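Local coordinates for protein tRNA dimethylallyltransferase (Staphylococcus epidermidis ATCC 12228, PDB 3D3Q) that probably transfers a dimethylallyl group from dimethylallyl diphosphate to adenine 37 of tRNAs that read codons beginning with uridine, at residues 26-31 and 304-308. Sequence-based numbering, arbitrary orientation.
Sequences EVAKKF and LDEIT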
loop_
_atom_site.group_PDB
_atom_site.type_symbol
_atom_site.label_atom_id
_atom_site.label_comp_id
_atom_site.label_asym_id
_atom_site.label_seq_id
_atom_site.Cartn_x
_atom_site.Cartn_y
_atom_site.Cartn_z
ATOM N N GLU A 26 -6.524 -12.783 -9.583
ATOM C CA GLU A 26 -7.153 -14.036 -9.140
ATOM C C GLU A 26 -8.521 -13.775 -8.504
ATOM O O GLU A 26 -9.462 -14.541 -8.711
ATOM C CB GLU A 26 -6.238 -14.776 -8.149
ATOM C CG GLU A 26 -4.972 -15.352 -8.801
ATOM C CD GLU A 26 -5.262 -16.415 -9.874
ATOM O OE1 GLU A 26 -5.635 -17.564 -9.511
ATOM O OE2 GLU A 26 -5.130 -16.096 -11.088
ATOM N N VAL A 27 -8.617 -12.694 -7.732
ATOM C CA VAL A 27 -9.869 -12.315 -7.088
ATOM C C VAL A 27 -10.827 -11.822 -8.166
ATOM O O VAL A 27 -12.019 -12.097 -8.128
ATOM C CB VAL A 27 -9.648 -11.190 -6.080
ATOM C CG1 VAL A 27 -10.967 -10.714 -5.538
ATOM C CG2 VAL A 27 -8.760 -11.677 -4.974
ATOM N N ALA A 28 -10.281 -11.097 -9.133
ATOM C CA ALA A 28 -11.064 -10.561 -10.222
ATOM C C ALA A 28 -11.642 -11.681 -11.065
ATOM O O ALA A 28 -12.743 -11.560 -11.609
ATOM C CB ALA A 28 -10.210 -9.660 -11.077
ATOM N N LYS A 29 -10.907 -12.779 -11.180
ATOM C CA LYS A 29 -11.382 -13.908 -11.966
ATOM C C LYS A 29 -12.371 -14.782 -11.215
ATOM O O LYS A 29 -13.172 -15.458 -11.842
ATOM C CB LYS A 29 -10.213 -14.775 -12.434
ATOM C CG LYS A 29 -9.371 -14.160 -13.537
ATOM C CD LYS A 29 -8.563 -15.235 -14.273
ATOM C CE LYS A 29 -7.632 -16.023 -13.331
ATOM N NZ LYS A 29 -6.880 -17.118 -14.024
ATOM N N LYS A 30 -12.323 -14.781 -9.888
ATOM C CA LYS A 30 -13.244 -15.612 -9.133
ATOM C C LYS A 30 -14.541 -14.866 -8.814
ATOM O O LYS A 30 -15.543 -15.491 -8.484
ATOM C CB LYS A 30 -12.576 -16.110 -7.842
ATOM C CG LYS A 30 -13.312 -17.231 -7.114
ATOM C CD LYS A 30 -12.567 -17.625 -5.847
ATOM C CE LYS A 30 -13.148 -18.879 -5.204
ATOM N NZ LYS A 30 -12.296 -19.351 -4.064
ATOM N N PHE A 31 -14.528 -13.536 -8.927
ATOM C CA PHE A 31 -15.712 -12.718 -8.648
ATOM C C PHE A 31 -15.951 -11.722 -9.759
ATOM O O PHE A 31 -16.409 -10.607 -9.511
ATOM C CB PHE A 31 -15.535 -11.976 -7.333
ATOM C CG PHE A 31 -15.326 -12.882 -6.173
ATOM C CD1 PHE A 31 -16.410 -13.461 -5.526
ATOM C CD2 PHE A 31 -14.042 -13.218 -5.764
ATOM C CE1 PHE A 31 -16.217 -14.370 -4.481
ATOM C CE2 PHE A 31 -13.832 -14.125 -4.724
ATOM C CZ PHE A 31 -14.920 -14.705 -4.078
ATOM N N LEU A 304 -6.005 -16.159 -1.744
ATOM C CA LEU A 304 -7.280 -16.086 -2.445
ATOM C C LEU A 304 -8.379 -16.765 -1.650
ATOM O O LEU A 304 -9.552 -16.477 -1.847
ATOM C CB LEU A 304 -7.178 -16.718 -3.836
ATOM C CG LEU A 304 -8.433 -16.742 -4.718
ATOM C CD1 LEU A 304 -8.943 -15.342 -4.961
ATOM C CD2 LEU A 304 -8.101 -17.406 -6.034
ATOM N N ASP A 305 -8.011 -17.666 -0.750
ATOM C CA ASP A 305 -9.013 -18.342 0.056
ATOM C C ASP A 305 -9.355 -17.541 1.278
ATOM O O ASP A 305 -10.485 -17.581 1.748
ATOM C CB ASP A 305 -8.540 -19.726 0.469
ATOM C CG ASP A 305 -8.626 -20.709 -0.667
ATOM O OD1 ASP A 305 -9.702 -20.749 -1.321
ATOM O OD2 ASP A 305 -7.639 -21.444 -0.909
ATOM N N GLU A 306 -8.369 -16.832 1.807
ATOM C CA GLU A 306 -8.589 -15.996 2.975
ATOM C C GLU A 306 -9.600 -14.927 2.593
ATOM O O GLU A 306 -10.509 -14.611 3.361
ATOM C CB GLU A 306 -7.284 -15.338 3.401
ATOM C CG GLU A 306 -6.684 -15.924 4.663
ATOM C CD GLU A 306 -7.491 -15.584 5.889
ATOM O OE1 GLU A 306 -7.699 -14.369 6.131
ATOM O OE2 GLU A 306 -7.910 -16.527 6.603
ATOM N N ILE A 307 -9.429 -14.380 1.393
ATOM C CA ILE A 307 -10.305 -13.341 0.870
ATOM C C ILE A 307 -11.670 -13.910 0.510
ATOM O O ILE A 307 -12.689 -13.240 0.659
ATOM C CB ILE A 307 -9.685 -12.678 -0.396
ATOM C CG1 ILE A 307 -8.414 -11.928 -0.014
ATOM C CG2 ILE A 307 -10.668 -11.706 -1.032
ATOM C CD1 ILE A 307 -7.703 -11.317 -1.180
ATOM N N THR A 308 -11.688 -15.153 0.046
ATOM C CA THR A 308 -12.934 -15.786 -0.354
ATOM C C THR A 308 -13.810 -16.024 0.871
ATOM O O THR A 308 -15.032 -15.980 0.789
ATOM C CB THR A 308 -12.647 -17.106 -1.121
ATOM O OG1 THR A 308 -13.710 -17.361 -2.046
ATOM C CG2 THR A 308 -12.514 -18.272 -0.167
#
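Leu304 reaches across from helix 300-314 and lays its two methyls on the last turn of helix 20-30. Leu304 CD1 comes to 3.7 Å from Val27 CG2. Leu304 CD2 sits over the base of Glu26, 3.9 Å from Glu26 CB. The two branches thus straddle adjacent residues of that turn. Leu304 and Val27 lie side by side, pointing opposite ways. Leu304 CG lies anti to its own backbone N (chi1 180°), which carries the branch point out toward the other helix. Val27 CG2 also meets Ile307 CD1, at 4.0 Å, and the isoleucine comes in roughly perpendicular to the valine. Val27, Leu304 and Ile307 are all buried and form the close, apolar part of the contact.

The other side is polar and looser. Lys30 is solvent-exposed, and its chain runs out fully extended from CG to NZ. Lys30 NZ donates a hydrogen bond to Thr308 OG1, 3.2 Å long. Asp305 OD1 stands 4.0 Å from Lys30 NZ, beyond salt-bridge distance. The carboxylate charge of Asp305 probably still favours the ammonium group there. Thr308 OG1 also lies at the edge of the Phe31 ring, in its plane, 3.6 Å from Phe31 CZ. The hydroxyl oxygen therefore meets both the lysine end and the edge of the ring.

The axes of the two short helical segments come no closer than 10.7 Å and cross at -49°. Helix 20-30 starts within the last residues of the predicted ATP-binding P-loop, and this contact uses its far, C-terminal end. Helix 300-314 comes after strand 291-294, an outermost strand of the parallel sheet. The contact joins the first and last helices of this P-loop-type fold. Leu300 extends it along Glu26, and Ile311 touches Phe31 about one turn beyond Thr308.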